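Local coordinates for serine protease pet (Escherichia coli, PDB 4OM9), which probably acts as a secreted serine protease enterotoxin that cleaves alpha-fodrin, being the passenger domain of an autotransporter from enteroaggregative strains, at residues A[74-77]-A[78-81]; A[676-679]-A[680-683]. All blocks are in the same frame, centred on the assembly; numbering follows the deposited sequence.

Contact 1: A[74-77]-A[78-81]; sequences AKNK and SSAN
Asn76 and Ser79 face each other across the bend of this loop, each starting its side chain toward the other half. The meeting is made by carbon and hydroxyl: Asn76 CB sits 3.5 Å from Ser79 OG, with the two CB atoms 3.7 Å apart. Ser79 places its OG between its own backbone N and carbonyl carbon (chi1 77°), which turns the hydroxyl back onto the asparagine. Ser79 OG also lies 2.5 Å from Ser78 O, too short to be trusted in detail, and Asn73 O is its second, weak partner. The Asn76 amide runs on past the serine, its ND2 coming no nearer than 4.1 Å to Ser79 OG. Both residues lie against Tyr166, which covers them from another loop.

A second, looser approach comes from Asn81. Its ND2 reaches back to Ala74 CA at 4.1 Å, a van der Waals touch that brings Asn81, just before strand 82-85, back against Ala74. Asn81 also packs on Gln92 and Ala74 on Arg95, both of strand 88-97. Between these two meetings the chain folds tightly about Ser78, whose positive phi of 53° and psi of -72° suit a classic gamma turn. The bond expected for that turn, Ser79 N to Lys77 O, measures only 2.4 Å, so the local model is doubtful in detail. Ser78 OG makes a weak hydrogen bond to Tyr82 N.

All of this is a compact connection between strands 66-70 and 82-85 of the five-stranded antiparallel sheet, consistent with an N-terminal barrel of the chymotrypsin-like fold expected of a clan PA protease.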
# COMPACT_ATOMS: atom_id res chain seq x y z
N ALA A 74 20.29 24.73 31.13
CA ALA A 74 21.15 24.02 32.07
C ALA A 74 20.49 23.98 33.44
O ALA A 74 20.52 22.95 34.12
CB ALA A 74 22.52 24.67 32.15
N LYS A 75 19.88 25.10 33.83
CA LYS A 75 19.17 25.21 35.10
C LYS A 75 17.93 24.31 35.14
O LYS A 75 17.58 23.76 36.19
CB LYS A 75 18.76 26.66 35.35
CG LYS A 75 19.87 27.67 35.12
CD LYS A 75 19.43 29.08 35.48
CE LYS A 75 18.18 29.50 34.72
NZ LYS A 75 17.92 30.96 34.82
N ASN A 76 17.28 24.17 33.99
CA ASN A 76 16.12 23.30 33.86
C ASN A 76 16.47 21.87 34.25
O ASN A 76 17.63 21.46 34.12
CB ASN A 76 15.57 23.34 32.43
CG ASN A 76 14.92 24.67 32.08
OD1 ASN A 76 15.13 25.67 32.76
ND2 ASN A 76 14.12 24.68 31.02
N LYS A 77 15.48 21.13 34.74
CA LYS A 77 15.66 19.73 35.12
C LYS A 77 16.24 18.96 33.94
O LYS A 77 15.52 18.28 33.21
CB LYS A 77 14.34 19.11 35.58
CG LYS A 77 14.45 17.68 36.11
CD LYS A 77 15.50 17.58 37.21
CE LYS A 77 15.43 16.23 37.90
NZ LYS A 77 14.12 16.03 38.56
N SER A 78 17.55 19.11 33.76
CA SER A 78 18.21 18.74 32.51
C SER A 78 17.52 19.41 31.33
O SER A 78 18.07 20.34 30.73
CB SER A 78 18.23 17.23 32.31
OG SER A 78 18.52 16.93 30.96
N SER A 79 16.32 18.92 31.00
CA SER A 79 15.59 19.29 29.79
C SER A 79 16.38 18.99 28.52
O SER A 79 15.83 18.48 27.55
CB SER A 79 15.19 20.77 29.81
OG SER A 79 16.31 21.60 29.51
N ALA A 80 17.68 19.32 28.54
CA ALA A 80 18.54 19.13 27.38
C ALA A 80 19.89 18.46 27.70
O ALA A 80 20.64 18.15 26.79
CB ALA A 80 18.79 20.47 26.69
N ASN A 81 20.19 18.24 28.98
CA ASN A 81 21.40 17.50 29.35
C ASN A 81 21.27 15.99 29.07
O ASN A 81 22.26 15.30 28.90
CB ASN A 81 21.76 17.73 30.84
CG ASN A 81 22.45 19.09 31.08
OD1 ASN A 81 23.63 19.13 31.44
ND2 ASN A 81 21.72 20.18 30.88

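Contact 2: A[676-679]-A[680-683]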
# COMPACT_ATOMS: atom_id res chain seq x y z
N SER A 676 -7.45 -18.98 -16.39
CA SER A 676 -7.91 -19.52 -15.12
C SER A 676 -8.54 -20.90 -15.25
O SER A 676 -9.36 -21.16 -16.15
CB SER A 676 -8.90 -18.56 -14.46
OG SER A 676 -8.23 -17.46 -13.88
N SER A 677 -8.18 -21.78 -14.34
CA SER A 677 -8.67 -23.14 -14.33
C SER A 677 -9.12 -23.55 -12.92
O SER A 677 -8.31 -23.69 -12.01
CB SER A 677 -7.59 -24.08 -14.87
OG SER A 677 -7.50 -25.25 -14.07
N LEU A 678 -10.43 -23.72 -12.75
CA LEU A 678 -11.00 -24.11 -11.47
C LEU A 678 -11.58 -25.52 -11.54
O LEU A 678 -12.50 -25.81 -12.32
CB LEU A 678 -12.07 -23.12 -11.04
CG LEU A 678 -11.74 -21.74 -10.45
CD1 LEU A 678 -10.32 -21.25 -10.74
CD2 LEU A 678 -12.77 -20.69 -10.88
N ASP A 679 -11.03 -26.43 -10.73
CA ASP A 679 -11.52 -27.80 -10.70
C ASP A 679 -12.12 -28.10 -9.35
O ASP A 679 -11.40 -28.22 -8.37
CB ASP A 679 -10.40 -28.78 -11.02
CG ASP A 679 -10.90 -30.21 -11.09
OD1 ASP A 679 -12.13 -30.41 -11.18
OD2 ASP A 679 -10.07 -31.15 -11.05
N ARG A 680 -13.44 -28.24 -9.31
CA ARG A 680 -14.18 -28.42 -8.05
C ARG A 680 -13.96 -27.19 -7.17
O ARG A 680 -13.97 -27.27 -5.94
CB ARG A 680 -13.74 -29.71 -7.35
CG ARG A 680 -13.66 -30.91 -8.29
CD ARG A 680 -13.40 -32.22 -7.58
NE ARG A 680 -12.12 -32.25 -6.87
CZ ARG A 680 -10.93 -32.41 -7.45
NH1 ARG A 680 -10.83 -32.53 -8.77
NH2 ARG A 680 -9.84 -32.43 -6.72
N THR A 681 -13.77 -26.06 -7.82
CA THR A 681 -13.50 -24.82 -7.11
C THR A 681 -14.59 -23.76 -7.30
O THR A 681 -14.58 -23.02 -8.27
CB THR A 681 -12.11 -24.24 -7.52
OG1 THR A 681 -11.06 -25.12 -7.08
CG2 THR A 681 -11.88 -22.82 -6.91
N ALA A 682 -15.51 -23.69 -6.34
CA ALA A 682 -16.66 -22.78 -6.46
C ALA A 682 -16.28 -21.30 -6.41
O ALA A 682 -15.52 -20.86 -5.53
CB ALA A 682 -17.68 -23.09 -5.38
N LEU A 683 -16.82 -20.52 -7.35
CA LEU A 683 -16.53 -19.11 -7.47
C LEU A 683 -17.74 -18.25 -7.15
O LEU A 683 -18.76 -18.33 -7.85
CB LEU A 683 -16.02 -18.79 -8.87
CG LEU A 683 -15.85 -17.28 -9.15
CD1 LEU A 683 -14.98 -16.63 -8.09
CD2 LEU A 683 -15.26 -17.06 -10.52
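Arg680 opens the segment by running side by side with Asp679, both side chains pointing the same way from the turn. Its NH1 makes a salt bridge to Asp679 OD2 at 2.8 Å, and the carboxylate and guanidinium planes stand 83° apart, so the two groups meet through a single nitrogen and oxygen and not as a flat, two-bond pair. A bend at chi3 (-62°) folds the arginine so that Asp679 O lies over one face of the guanidinium. NE turns to a second acid, Asp659, while Thr700 OG1 bonds to both Asp679 OD1 and the backbone N of Arg680.

Thr681 swings to the inner side, crossing Leu678 at about a right angle. Thr681 CB is 3.7 Å from Leu678 CB, and the methyl Thr681 CG2 is 3.7 Å from Leu678 CG. Thr681 OG1, beside its own backbone N, is hydrogen-bonded to Asp659 O.

Leu683 then closes the set from the next strand, its CB 4.3 Å from Leu678 CD2. Ile662 packs against Leu678, Thr681 and Leu683 alike.

The chemistry therefore divides at the corner of a beta-helix coil: Leu678, Leu683 and the Thr681 methyl pack on the inside, where Asp659 O satisfies the Thr681 hydroxyl. Outside, one guanidinium shared between Asp679 and Asp659 probably eases the repulsion between the acids and stays charged, and Asp659 and Thr700 tie the corner to both neighbouring coils.

Contact 1 and contact 2 belong to different parts of the passenger domain and do not touch: their centres are about 69 Å apart and their nearest atoms about 59 Å. They lie on opposite sides of the chain's centre, the centre of contact 1 about 42 Å and that of contact 2 about 29 Å from it. Residues 74-81 link two strands of the protease domain; in clan PA enzymes the loop after the equivalent of strand 66-70 usually carries the catalytic histidine, so contact 1 is probably close to the active site. Contact 2 turns a corner in the long beta-helix and at that distance probably takes no direct part in catalysis.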